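Local coordinates for protein probable tagatose 6-phosphate kinase (Sinorhizobium meliloti, PDB 3TXV) that probably acts in tagatose phosphate metabolism, possibly as a tagatose-6-phosphate kinase, and belongs to the GatZ/KbaZ-like family of aldolase subunits, at residues A[128-133]-A[154-159]; A[232-237]-A[267-272]; A[301-306]-A[389-394]; A[325-330]-A[358-363]. All coordinates share one frame; numbering follows the deposited sequence.

Contact 1 of 4, residues A[128-133]-A[154-159]; sequences LHLDTS and RLAAVA
L130 on strand 128-130 and L155 on helix 154-159 mark the closest backbone approach, their CA atoms 7.5 Å apart. The strand and helix axes come within 9.8 Å of each other and run nearly antiparallel, at 152°. This is the return step of a beta/alpha barrel: the chain leaves the top of a parallel strand, passes through a loop, and comes back down the outside as helix 145-161. L130 grips the helix with both branches of its fork. Its CD2 rests on L155 CB at 3.8 Å, while CD1 reaches A156 CB at 4.1 Å. CG stands beside the backbone N (chi1 -63°), which lets the two methyls reach L155 and A156 separately. Two residues past the strand's end, T132 turns its methyl to L155, CG2 lying 4.0 Å from L155 CD1, and its OG1 is hydrogen-bonded to T148 O, in an earlier turn of that helix. At the other end L128 CD2 makes a looser contact with A159 CB, at 4.4 Å. L155 also packs on A113 and I117, bridging to the neighbouring helix 106-121. H129 and D131 are engaged elsewhere: both bond to H95, and S133 OG donates to the syn lone pair of D131 OD1 at 2.7 Å. No hydrogen bond joins the two segments, which implies that 128-133 and 154-159 meet through apolar groups, while the polar tie from T132 to T148 lies nearer the start of the helix.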
loop_
_atom_site.group_PDB
_atom_site.type_symbol
_atom_site.label_atom_id
_atom_site.label_comp_id
_atom_site.label_asym_id
_atom_site.label_seq_id
_atom_site.Cartn_x
_atom_site.Cartn_y
_atom_site.Cartn_z
ATOM N N LEU A 128 -13.999 0.211 -1.812
ATOM C CA LEU A 128 -13.844 -0.549 -3.070
ATOM C C LEU A 128 -13.375 0.343 -4.200
ATOM O O LEU A 128 -14.085 1.258 -4.644
ATOM C CB LEU A 128 -15.154 -1.243 -3.464
ATOM C CG LEU A 128 -15.587 -2.595 -2.869
ATOM C CD1 LEU A 128 -14.874 -3.024 -1.583
ATOM C CD2 LEU A 128 -17.082 -2.603 -2.681
ATOM N N HIS A 129 -12.159 0.106 -4.651
ATOM C CA HIS A 129 -11.655 0.872 -5.776
ATOM C C HIS A 129 -11.884 0.091 -7.075
ATOM O O HIS A 129 -11.428 -1.060 -7.247
ATOM C CB HIS A 129 -10.195 1.219 -5.553
ATOM C CG HIS A 129 -9.526 1.812 -6.737
ATOM N ND1 HIS A 129 -8.246 1.472 -7.100
ATOM C CD2 HIS A 129 -9.948 2.713 -7.645
ATOM C CE1 HIS A 129 -7.899 2.149 -8.180
ATOM N NE2 HIS A 129 -8.918 2.908 -8.534
ATOM N N LEU A 130 -12.644 0.707 -7.964
ATOM C CA LEU A 130 -13.065 0.033 -9.166
ATOM C C LEU A 130 -12.275 0.553 -10.348
ATOM O O LEU A 130 -12.564 1.631 -10.906
ATOM C CB LEU A 130 -14.561 0.235 -9.390
ATOM C CG LEU A 130 -15.508 -0.340 -8.341
ATOM C CD1 LEU A 130 -16.921 0.115 -8.621
ATOM C CD2 LEU A 130 -15.409 -1.861 -8.268
ATOM N N ASP A 131 -11.270 -0.224 -10.725
ATOM C CA ASP A 131 -10.427 0.133 -11.833
ATOM C C ASP A 131 -10.600 -0.882 -12.930
ATOM O O ASP A 131 -10.082 -1.995 -12.828
ATOM C CB ASP A 131 -8.971 0.176 -11.387
ATOM C CG ASP A 131 -8.050 0.730 -12.467
ATOM O OD1 ASP A 131 -8.580 1.215 -13.508
ATOM O OD2 ASP A 131 -6.805 0.677 -12.267
ATOM N N THR A 132 -11.310 -0.482 -13.976
ATOM C CA THR A 132 -11.666 -1.342 -15.096
ATOM C C THR A 132 -11.053 -0.843 -16.406
ATOM O O THR A 132 -11.521 -1.171 -17.491
ATOM C CB THR A 132 -13.174 -1.323 -15.278
ATOM O OG1 THR A 132 -13.664 -0.021 -14.929
ATOM C CG2 THR A 132 -13.832 -2.352 -14.399
ATOM N N SER A 133 -9.998 -0.055 -16.307
ATOM C CA SER A 133 -9.548 0.738 -17.444
ATOM C C SER A 133 -8.606 -0.009 -18.374
ATOM O O SER A 133 -8.336 0.444 -19.496
ATOM C CB SER A 133 -8.880 2.018 -16.945
ATOM O OG SER A 133 -7.847 1.721 -16.021
ATOM N N ARG A 154 -20.815 -2.394 -13.753
ATOM C CA ARG A 154 -21.244 -3.731 -13.514
ATOM C C ARG A 154 -20.755 -4.151 -12.148
ATOM O O ARG A 154 -21.516 -4.728 -11.377
ATOM C CB ARG A 154 -20.850 -4.756 -14.590
ATOM C CG ARG A 154 -21.611 -6.055 -14.307
ATOM C CD ARG A 154 -21.430 -7.158 -15.277
ATOM N NE ARG A 154 -22.530 -7.233 -16.251
ATOM C CZ ARG A 154 -22.694 -8.225 -17.130
ATOM N NH1 ARG A 154 -21.852 -9.267 -17.155
ATOM N NH2 ARG A 154 -23.707 -8.182 -17.974
ATOM N N LEU A 155 -19.495 -3.864 -11.834
ATOM C CA LEU A 155 -18.938 -4.345 -10.565
ATOM C C LEU A 155 -19.603 -3.663 -9.361
ATOM O O LEU A 155 -19.833 -4.292 -8.326
ATOM C CB LEU A 155 -17.438 -4.190 -10.540
ATOM C CG LEU A 155 -16.720 -5.207 -11.407
ATOM C CD1 LEU A 155 -15.248 -4.868 -11.561
ATOM C CD2 LEU A 155 -16.890 -6.612 -10.850
ATOM N N ALA A 156 -19.938 -2.388 -9.521
ATOM C CA ALA A 156 -20.713 -1.683 -8.540
ATOM C C ALA A 156 -22.019 -2.440 -8.212
ATOM O O ALA A 156 -22.372 -2.633 -7.042
ATOM C CB ALA A 156 -21.005 -0.324 -9.051
ATOM N N ALA A 157 -22.712 -2.892 -9.250
ATOM C CA ALA A 157 -24.036 -3.475 -9.116
ATOM C C ALA A 157 -23.986 -4.907 -8.679
ATOM O O ALA A 157 -25.008 -5.470 -8.318
ATOM C CB ALA A 157 -24.775 -3.383 -10.413
ATOM N N VAL A 158 -22.813 -5.522 -8.731
ATOM C CA VAL A 158 -22.676 -6.887 -8.251
ATOM C C VAL A 158 -22.325 -6.726 -6.804
ATOM O O VAL A 158 -22.694 -7.556 -5.967
ATOM C CB VAL A 158 -21.605 -7.659 -9.015
ATOM C CG1 VAL A 158 -21.359 -9.020 -8.387
ATOM C CG2 VAL A 158 -22.030 -7.830 -10.477
ATOM N N ALA A 159 -21.649 -5.615 -6.512
ATOM C CA ALA A 159 -21.214 -5.302 -5.155
ATOM C C ALA A 159 -22.438 -5.157 -4.298
ATOM O O ALA A 159 -22.597 -5.897 -3.330
ATOM C CB ALA A 159 -20.387 -4.038 -5.120
#

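Contact 2 of 4, residues A[232-237]-A[267-272]; sequences VEFGNE and TDYQTP
An edge-to-face aromatic pair, F234 with Y269, dominates this partly buried contact between two loops that follow neighbouring barrel strands, 223-227 and 261-264. The ring centroids lie 5.1 Å apart with the planes at 87°, and Y269 presents its CD2-CE2 edge: CE2 stands 3.8 Å above the F234 plane, over the middle of the ring. F234 CG lies between its backbone N and carbonyl carbon (chi1 59°), a torsion that swings the ring off the short strand 233-234 and under this edge. D268 adds its CB, which meets F234 CE1 obliquely at 3.6 Å. Its carboxylate looks elsewhere, OD2 accepting from the backbone N of both G289 and G291, just beyond the last barrel strand. Y269 is in turn held at its far end by a hydrogen bond from OH to Y353 O. Two residues before F234, V232 CG1 packs against the amide of Q270, 3.4 Å from NE2. Bonds from OE1 to Y242 N and from NE2 to I240 O set the flip of that amide; V232 packs against it without bonding to it. A type II beta turn from T267 to Q270, closed by Q270 N to T267 O at 3.1 Å, brings D268 and Y269 side by side onto F234, and Y269 adopts the positive phi (67°) of the turn's third position. Both loops leave the C-terminal ends of barrel strands, the end where beta/alpha barrels carry their active sites.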
loop_
_atom_site.group_PDB
_atom_site.type_symbol
_atom_site.label_atom_id
_atom_site.label_comp_id
_atom_site.label_asym_id
_atom_site.label_seq_id
_atom_site.Cartn_x
_atom_site.Cartn_y
_atom_site.Cartn_z
ATOM N N VAL A 232 3.264 13.418 -8.191
ATOM C CA VAL A 232 4.298 12.870 -7.315
ATOM C C VAL A 232 4.772 11.618 -8.005
ATOM O O VAL A 232 3.952 10.784 -8.356
ATOM C CB VAL A 232 3.781 12.516 -5.897
ATOM C CG1 VAL A 232 3.442 13.778 -5.107
ATOM C CG2 VAL A 232 2.610 11.521 -5.950
ATOM N N GLU A 233 6.078 11.509 -8.254
ATOM C CA GLU A 233 6.685 10.259 -8.718
ATOM C C GLU A 233 7.764 9.899 -7.682
ATOM O O GLU A 233 8.124 10.739 -6.846
ATOM C CB GLU A 233 7.265 10.378 -10.166
ATOM C CG GLU A 233 6.311 10.875 -11.338
ATOM C CD GLU A 233 6.396 10.039 -12.699
ATOM O OE1 GLU A 233 5.468 10.101 -13.552
ATOM O OE2 GLU A 233 7.378 9.276 -12.915
ATOM N N PHE A 234 8.254 8.659 -7.704
ATOM C CA PHE A 234 9.577 8.331 -7.107
ATOM C C PHE A 234 10.319 7.296 -7.956
ATOM O O PHE A 234 9.700 6.411 -8.539
ATOM C CB PHE A 234 9.483 7.886 -5.644
ATOM C CG PHE A 234 8.631 6.690 -5.429
ATOM C CD1 PHE A 234 7.326 6.833 -4.985
ATOM C CD2 PHE A 234 9.131 5.411 -5.664
ATOM C CE1 PHE A 234 6.518 5.716 -4.801
ATOM C CE2 PHE A 234 8.341 4.274 -5.496
ATOM C CZ PHE A 234 7.039 4.414 -5.072
ATOM N N GLY A 235 11.640 7.417 -8.046
ATOM C CA GLY A 235 12.448 6.492 -8.873
ATOM C C GLY A 235 13.200 5.505 -8.015
ATOM O O GLY A 235 12.853 5.339 -6.855
ATOM N N ASN A 236 14.227 4.852 -8.553
ATOM C CA ASN A 236 15.137 4.064 -7.699
ATOM C C ASN A 236 15.764 4.897 -6.597
ATOM O O ASN A 236 15.673 4.529 -5.426
ATOM C CB ASN A 236 16.237 3.366 -8.497
ATOM C CG ASN A 236 15.710 2.243 -9.360
ATOM O OD1 ASN A 236 14.738 1.573 -9.014
ATOM N ND2 ASN A 236 16.339 2.040 -10.495
ATOM N N GLU A 237 16.368 6.026 -6.967
ATOM C CA GLU A 237 17.156 6.807 -6.005
ATOM C C GLU A 237 16.834 8.271 -5.908
ATOM O O GLU A 237 17.667 9.043 -5.404
ATOM C CB GLU A 237 18.630 6.747 -6.337
ATOM C CG GLU A 237 19.169 5.409 -6.703
ATOM C CD GLU A 237 20.478 5.550 -7.421
ATOM O OE1 GLU A 237 20.883 6.704 -7.693
ATOM O OE2 GLU A 237 21.106 4.512 -7.714
ATOM N N THR A 267 2.416 8.418 -2.734
ATOM C CA THR A 267 2.811 9.510 -1.848
ATOM C C THR A 267 4.035 9.083 -1.085
ATOM O O THR A 267 4.567 9.871 -0.303
ATOM C CB THR A 267 1.753 9.790 -0.770
ATOM O OG1 THR A 267 1.477 8.568 -0.057
ATOM C CG2 THR A 267 0.443 10.382 -1.389
ATOM N N ASP A 268 4.445 7.821 -1.275
ATOM C CA ASP A 268 5.620 7.249 -0.622
ATOM C C ASP A 268 6.817 8.153 -0.716
ATOM O O ASP A 268 7.046 8.773 -1.771
ATOM C CB ASP A 268 5.952 5.922 -1.247
ATOM C CG ASP A 268 4.883 4.889 -0.982
ATOM O OD1 ASP A 268 3.821 4.927 -1.661
ATOM O OD2 ASP A 268 5.105 4.041 -0.087
ATOM N N TYR A 269 7.548 8.250 0.401
ATOM C CA TYR A 269 8.809 9.007 0.524
ATOM C C TYR A 269 8.629 10.493 0.402
ATOM O O TYR A 269 9.616 11.202 0.281
ATOM C CB TYR A 269 9.898 8.553 -0.495
ATOM C CG TYR A 269 10.034 7.066 -0.628
ATOM C CD1 TYR A 269 10.497 6.303 0.437
ATOM C CD2 TYR A 269 9.664 6.421 -1.789
ATOM C CE1 TYR A 269 10.583 4.918 0.377
ATOM C CE2 TYR A 269 9.741 5.021 -1.885
ATOM C CZ TYR A 269 10.213 4.275 -0.779
ATOM O OH TYR A 269 10.341 2.910 -0.831
ATOM N N GLN A 270 7.404 10.993 0.394
ATOM C CA GLN A 270 7.242 12.449 0.248
ATOM C C GLN A 270 7.582 13.140 1.584
ATOM O O GLN A 270 7.451 12.513 2.640
ATOM C CB GLN A 270 5.836 12.816 -0.260
ATOM C CG GLN A 270 5.572 12.457 -1.706
ATOM C CD GLN A 270 6.039 13.524 -2.712
ATOM O OE1 GLN A 270 5.939 14.711 -2.469
ATOM N NE2 GLN A 270 6.532 13.088 -3.840
ATOM N N THR A 271 8.011 14.405 1.542
ATOM C CA THR A 271 8.331 15.144 2.788
ATOM C C THR A 271 7.083 15.499 3.599
ATOM O O THR A 271 6.110 16.001 3.028
ATOM C CB THR A 271 9.066 16.483 2.535
ATOM O OG1 THR A 271 8.193 17.415 1.850
ATOM C CG2 THR A 271 10.415 16.283 1.771
ATOM N N PRO A 272 7.109 15.280 4.932
ATOM C CA PRO A 272 5.987 15.639 5.805
ATOM C C PRO A 272 5.248 16.900 5.368
ATOM O O PRO A 272 4.024 16.992 5.541
ATOM C CB PRO A 272 6.660 15.880 7.166
ATOM C CG PRO A 272 7.997 15.149 7.096
ATOM C CD PRO A 272 8.170 14.598 5.689
#

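Contact 3 of 4, residues A[301-306]-A[389-394]; sequences YGLDQI and QFLAGS
Helix 290-310, which follows the last strand of the barrel, meets the C-terminal end of helix 384-390 at G302, F390 and L391. Backbones come together where G302 CA and F390 CA lie 4.9 Å apart. Having no side chain, the glycine lets F390 O and L391 CD2 lie directly against the helix, and a CA-H...O contact runs from G302 CA to F390 O at 3.6 Å. F390 packs against the side chains of Q305 and I306. I306 CG1 approaches F390 CD2 obliquely at 3.5 Å, the two side chains running antiparallel past each other. I306 CG1 is anti to the carbonyl carbon (chi1 -86°), which brings CG1 to F390 and CD1 to L391. Q305 comes in at the ring's edge, its OE1 3.6 Å from F390 CE1, with the amide plane turned 82° from that of the ring. Q389, next to F390 in the chain, lays its CG over the middle of one ring face. The contact joins helix 290-310, the first after the last barrel strand, to helix 384-390 of the C-terminal helical region. L391, the first residue to leave helical geometry, sets its two methyls against the helix. CD1 touches L303 CD2 at 3.8 Å and I306 CD1 at 4.1 Å, the leucine lying roughly perpendicular to both, while L391 CD2 rests on G302 CA at 3.9 Å. L303 packs further on L377, I382 and A407, and L391 on L410 of helix 407-424.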
loop_
_atom_site.group_PDB
_atom_site.type_symbol
_atom_site.label_atom_id
_atom_site.label_comp_id
_atom_site.label_asym_id
_atom_site.label_seq_id
_atom_site.Cartn_x
_atom_site.Cartn_y
_atom_site.Cartn_z
ATOM N N TYR A 301 17.814 -4.437 8.552
ATOM C CA TYR A 301 19.222 -4.477 8.120
ATOM C C TYR A 301 20.181 -3.863 9.137
ATOM O O TYR A 301 21.241 -4.418 9.370
ATOM C CB TYR A 301 19.421 -3.844 6.732
ATOM C CG TYR A 301 19.138 -4.758 5.542
ATOM C CD1 TYR A 301 18.430 -5.937 5.696
ATOM C CD2 TYR A 301 19.563 -4.407 4.256
ATOM C CE1 TYR A 301 18.159 -6.752 4.632
ATOM C CE2 TYR A 301 19.298 -5.229 3.162
ATOM C CZ TYR A 301 18.595 -6.408 3.360
ATOM O OH TYR A 301 18.313 -7.256 2.285
ATOM N N GLY A 302 19.818 -2.728 9.731
ATOM C CA GLY A 302 20.451 -2.257 10.990
ATOM C C GLY A 302 20.589 -3.338 12.072
ATOM O O GLY A 302 21.703 -3.648 12.553
ATOM N N LEU A 303 19.459 -3.958 12.413
ATOM C CA LEU A 303 19.459 -5.059 13.388
ATOM C C LEU A 303 20.331 -6.212 12.917
ATOM O O LEU A 303 21.020 -6.859 13.709
ATOM C CB LEU A 303 18.041 -5.545 13.684
ATOM C CG LEU A 303 17.219 -4.495 14.410
ATOM C CD1 LEU A 303 15.768 -4.906 14.602
ATOM C CD2 LEU A 303 17.874 -4.216 15.699
ATOM N N ASP A 304 20.306 -6.471 11.619
ATOM C CA ASP A 304 21.188 -7.472 11.074
ATOM C C ASP A 304 22.639 -7.133 11.422
ATOM O O ASP A 304 23.357 -8.006 11.921
ATOM C CB ASP A 304 20.983 -7.597 9.580
ATOM C CG ASP A 304 21.743 -8.755 8.981
ATOM O OD1 ASP A 304 21.759 -9.845 9.600
ATOM O OD2 ASP A 304 22.320 -8.564 7.880
ATOM N N GLN A 305 23.062 -5.876 11.213
ATOM C CA GLN A 305 24.474 -5.520 11.456
ATOM C C GLN A 305 24.821 -5.439 12.949
ATOM O O GLN A 305 25.920 -5.760 13.357
ATOM C CB GLN A 305 24.884 -4.239 10.759
ATOM C CG GLN A 305 24.615 -4.195 9.292
ATOM C CD GLN A 305 24.179 -2.798 8.867
ATOM O OE1 GLN A 305 24.998 -1.885 8.741
ATOM N NE2 GLN A 305 22.874 -2.612 8.690
ATOM N N ILE A 306 23.882 -5.009 13.769
ATOM C CA ILE A 306 24.095 -5.067 15.197
ATOM C C ILE A 306 24.337 -6.517 15.660
ATOM O O ILE A 306 25.261 -6.797 16.442
ATOM C CB ILE A 306 22.937 -4.451 15.898
ATOM C CG1 ILE A 306 23.165 -2.951 15.989
ATOM C CG2 ILE A 306 22.701 -5.086 17.251
ATOM C CD1 ILE A 306 21.863 -2.214 16.148
ATOM N N GLN A 389 24.482 4.370 15.663
ATOM C CA GLN A 389 25.256 4.044 14.475
ATOM C C GLN A 389 24.376 3.456 13.394
ATOM O O GLN A 389 24.562 3.733 12.218
ATOM C CB GLN A 389 26.319 2.995 14.834
ATOM C CG GLN A 389 27.088 2.450 13.685
ATOM C CD GLN A 389 27.981 3.483 13.057
ATOM O OE1 GLN A 389 28.977 3.885 13.651
ATOM N NE2 GLN A 389 27.646 3.910 11.843
ATOM N N PHE A 390 23.437 2.616 13.792
ATOM C CA PHE A 390 22.911 1.588 12.904
ATOM C C PHE A 390 21.409 1.783 12.668
ATOM O O PHE A 390 20.833 1.233 11.722
ATOM C CB PHE A 390 23.157 0.201 13.536
ATOM C CG PHE A 390 24.576 -0.338 13.364
ATOM C CD1 PHE A 390 25.084 -0.635 12.097
ATOM C CD2 PHE A 390 25.356 -0.623 14.474
ATOM C CE1 PHE A 390 26.337 -1.162 11.950
ATOM C CE2 PHE A 390 26.636 -1.170 14.348
ATOM C CZ PHE A 390 27.144 -1.429 13.092
ATOM N N LEU A 391 20.785 2.563 13.554
ATOM C CA LEU A 391 19.345 2.824 13.562
ATOM C C LEU A 391 19.213 4.226 14.058
ATOM O O LEU A 391 18.492 4.465 15.018
ATOM C CB LEU A 391 18.612 1.895 14.547
ATOM C CG LEU A 391 18.673 0.375 14.317
ATOM C CD1 LEU A 391 18.159 -0.450 15.545
ATOM C CD2 LEU A 391 17.927 0.001 13.018
ATOM N N ALA A 392 19.934 5.134 13.417
ATOM C CA ALA A 392 20.083 6.519 13.901
ATOM C C ALA A 392 18.732 7.231 14.118
ATOM O O ALA A 392 18.617 8.130 14.969
ATOM C CB ALA A 392 20.984 7.335 12.939
ATOM N N GLY A 393 17.725 6.801 13.342
ATOM C CA GLY A 393 16.398 7.408 13.349
ATOM C C GLY A 393 15.611 7.064 14.588
ATOM O O GLY A 393 14.603 7.720 14.883
ATOM N N SER A 394 16.049 6.048 15.329
ATOM C CA SER A 394 15.446 5.782 16.620
ATOM C C SER A 394 16.215 6.312 17.821
ATOM O O SER A 394 15.754 6.172 18.971
ATOM C CB SER A 394 15.207 4.312 16.761
ATOM O OG SER A 394 14.276 3.953 15.771
#

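Contact 4 of 4, residues A[325-330]-A[358-363]; sequences AVMREE and RYYWPH
M327 on helix 325-329 and Y360 in the irregular segment 358-363 give the nearest backbone approach, CA to CA 7.1 Å. M327, a selenomethionine, sets its CG squarely over the Y360 ring, 3.6 Å from the centroid and only 5° off the normal, a CH-pi contact. Its SE stands farther up over the same ring, 4.9 Å from the centroid, a longer Met-aromatic contact. V326 fills the angle between two rings: CG1, anti to the backbone N (chi1 159°), reaches Y360 CD2 at 3.7 Å and lies 4.1 Å from H363 CG, over one face of the imidazole but offset toward its rim. A type I beta turn from Y360 to H363 brings both rings against the same valine methyl, just before helix 364-376. H363 is the N-cap of that helix, its ND1 bonded to K365 N. On the other side of the ring, NE2 makes a weak hydrogen bond to E330 OE2 at 3.2 Å, bent to 129° at the hydrogen. ND1 accepting from K365 N would suit a proton on NE2, though the NE2 bond is weak. The phenol closes the other end of the contact: Y360 OH donates to E330 O, which sits at the ring's edge 2.8 Å away, where helix 319-329 gives out, and also takes a weak bond from N333 N.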
loop_
_atom_site.group_PDB
_atom_site.type_symbol
_atom_site.label_atom_id
_atom_site.label_comp_id
_atom_site.label_asym_id
_atom_site.label_seq_id
_atom_site.Cartn_x
_atom_site.Cartn_y
_atom_site.Cartn_z
ATOM N N ALA A 325 20.426 -13.801 -1.733
ATOM C CA ALA A 325 20.446 -15.085 -2.384
ATOM C C ALA A 325 19.099 -15.488 -2.917
ATOM O O ALA A 325 18.981 -15.970 -4.002
ATOM C CB ALA A 325 20.940 -16.093 -1.453
ATOM N N VAL A 326 18.086 -15.257 -2.118
ATOM C CA VAL A 326 16.701 -15.504 -2.437
ATOM C C VAL A 326 16.134 -14.691 -3.572
ATOM O O VAL A 326 15.364 -15.165 -4.356
ATOM C CB VAL A 326 15.894 -15.272 -1.239
ATOM C CG1 VAL A 326 14.543 -15.017 -1.608
ATOM C CG2 VAL A 326 15.971 -16.426 -0.397
HETATM N N MSE A 327 16.496 -13.432 -3.612
HETATM C CA MSE A 327 16.138 -12.547 -4.683
HETATM C C MSE A 327 16.810 -12.973 -5.959
HETATM O O MSE A 327 16.298 -12.756 -7.017
HETATM C CB MSE A 327 16.493 -11.107 -4.335
HETATM C CG MSE A 327 15.358 -10.251 -3.829
HETATM SE SE MSE A 327 15.886 -8.675 -3.118
HETATM C CE MSE A 327 15.184 -7.652 -4.334
ATOM N N ARG A 328 18.006 -13.513 -5.851
ATOM C CA ARG A 328 18.819 -13.814 -7.025
ATOM C C ARG A 328 18.342 -15.114 -7.665
ATOM O O ARG A 328 18.499 -15.325 -8.885
ATOM C CB ARG A 328 20.307 -13.868 -6.669
ATOM C CG ARG A 328 21.041 -12.514 -6.774
ATOM C CD ARG A 328 22.571 -12.660 -6.705
ATOM N NE ARG A 328 23.031 -13.433 -7.833
ATOM C CZ ARG A 328 24.009 -14.341 -7.837
ATOM N NH1 ARG A 328 24.710 -14.628 -6.751
ATOM N NH2 ARG A 328 24.273 -14.986 -8.980
ATOM N N GLU A 329 17.708 -15.935 -6.836
ATOM C CA GLU A 329 17.207 -17.237 -7.204
ATOM C C GLU A 329 15.823 -17.135 -7.815
ATOM O O GLU A 329 15.436 -17.965 -8.622
ATOM C CB GLU A 329 17.135 -18.111 -5.950
ATOM C CG GLU A 329 18.436 -18.830 -5.656
ATOM C CD GLU A 329 18.659 -19.174 -4.192
ATOM O OE1 GLU A 329 17.681 -19.562 -3.511
ATOM O OE2 GLU A 329 19.828 -19.086 -3.731
ATOM N N GLU A 330 15.058 -16.125 -7.421
ATOM C CA GLU A 330 13.672 -16.021 -7.834
ATOM C C GLU A 330 13.352 -14.600 -8.227
ATOM O O GLU A 330 12.565 -13.936 -7.569
ATOM C CB GLU A 330 12.758 -16.530 -6.728
ATOM C CG GLU A 330 12.921 -18.035 -6.486
ATOM C CD GLU A 330 12.124 -18.545 -5.297
ATOM O OE1 GLU A 330 11.031 -17.993 -5.008
ATOM O OE2 GLU A 330 12.600 -19.510 -4.645
ATOM N N ARG A 358 10.129 -6.301 -0.905
ATOM C CA ARG A 358 8.971 -6.526 -0.049
ATOM C C ARG A 358 8.157 -7.800 -0.384
ATOM O O ARG A 358 7.367 -8.302 0.437
ATOM C CB ARG A 358 8.072 -5.289 -0.018
ATOM C CG ARG A 358 7.171 -5.144 -1.172
ATOM C CD ARG A 358 6.216 -3.986 -0.974
ATOM N NE ARG A 358 5.679 -3.549 -2.262
ATOM C CZ ARG A 358 6.242 -2.610 -3.006
ATOM N NH1 ARG A 358 7.321 -1.981 -2.574
ATOM N NH2 ARG A 358 5.735 -2.298 -4.185
ATOM N N TYR A 359 8.343 -8.306 -1.601
ATOM C CA TYR A 359 7.637 -9.495 -2.035
ATOM C C TYR A 359 8.345 -10.757 -1.522
ATOM O O TYR A 359 7.767 -11.854 -1.556
ATOM C CB TYR A 359 7.458 -9.492 -3.562
ATOM C CG TYR A 359 6.593 -8.357 -4.031
ATOM C CD1 TYR A 359 5.187 -8.484 -4.076
ATOM C CD2 TYR A 359 7.158 -7.131 -4.402
ATOM C CE1 TYR A 359 4.371 -7.422 -4.498
ATOM C CE2 TYR A 359 6.348 -6.057 -4.830
ATOM C CZ TYR A 359 4.963 -6.219 -4.878
ATOM O OH TYR A 359 4.186 -5.162 -5.271
ATOM N N TYR A 360 9.567 -10.580 -1.005
ATOM C CA TYR A 360 10.386 -11.709 -0.546
ATOM C C TYR A 360 10.326 -11.937 0.956
ATOM O O TYR A 360 10.693 -12.996 1.434
ATOM C CB TYR A 360 11.825 -11.561 -1.039
ATOM C CG TYR A 360 11.893 -11.513 -2.556
ATOM C CD1 TYR A 360 11.609 -10.356 -3.228
ATOM C CD2 TYR A 360 12.203 -12.653 -3.313
ATOM C CE1 TYR A 360 11.644 -10.326 -4.598
ATOM C CE2 TYR A 360 12.256 -12.622 -4.686
ATOM C CZ TYR A 360 11.975 -11.453 -5.324
ATOM O OH TYR A 360 12.007 -11.351 -6.698
ATOM N N TRP A 361 9.826 -10.970 1.710
ATOM C CA TRP A 361 9.609 -11.218 3.134
ATOM C C TRP A 361 8.823 -12.516 3.513
ATOM O O TRP A 361 9.027 -13.049 4.605
ATOM C CB TRP A 361 9.069 -9.980 3.827
ATOM C CG TRP A 361 10.040 -8.806 3.747
ATOM C CD1 TRP A 361 9.780 -7.549 3.273
ATOM C CD2 TRP A 361 11.416 -8.802 4.135
ATOM N NE1 TRP A 361 10.893 -6.774 3.350
ATOM C CE2 TRP A 361 11.916 -7.513 3.878
ATOM C CE3 TRP A 361 12.275 -9.763 4.686
ATOM C CZ2 TRP A 361 13.242 -7.153 4.155
ATOM C CZ3 TRP A 361 13.597 -9.409 4.943
ATOM C CH2 TRP A 361 14.066 -8.118 4.686
ATOM N N PRO A 362 7.919 -13.012 2.628
ATOM C CA PRO A 362 7.277 -14.335 2.842
ATOM C C PRO A 362 8.011 -15.587 2.334
ATOM O O PRO A 362 7.635 -16.690 2.675
ATOM C CB PRO A 362 5.938 -14.201 2.097
ATOM C CG PRO A 362 5.723 -12.691 1.959
ATOM C CD PRO A 362 7.088 -12.158 1.754
ATOM N N HIS A 363 9.030 -15.446 1.515
ATOM C CA HIS A 363 9.692 -16.634 1.051
ATOM C C HIS A 363 10.256 -17.357 2.255
ATOM O O HIS A 363 10.956 -16.746 3.047
ATOM C CB HIS A 363 10.822 -16.313 0.085
ATOM C CG HIS A 363 11.566 -17.531 -0.366
ATOM N ND1 HIS A 363 12.238 -18.361 0.513
ATOM C CD2 HIS A 363 11.716 -18.080 -1.594
ATOM C CE1 HIS A 363 12.769 -19.366 -0.158
ATOM N NE2 HIS A 363 12.470 -19.217 -1.438
#

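Contact 1 belongs to the barrel wall and is wholly buried and apolar. Contact 2, about 29 Å away between centres, is at the loops of the barrel mouth, where aromatic packing is mixed with amide and carboxylate groups tied to other backbones. Contacts 3 and 4 lie in the helical part that follows the barrel. Their nearest atoms are about 4 Å apart, and they use the successive helices 290-310 and 319-329. Contact 3 sets a phenylalanine and a leucine against a glycine-containing helix face, beside an exposed glutamine; contact 4 is mostly buried and is the one with hydrogen bonds between its segments. Contacts 1 and 3 fall on opposite sides of the chain's centre.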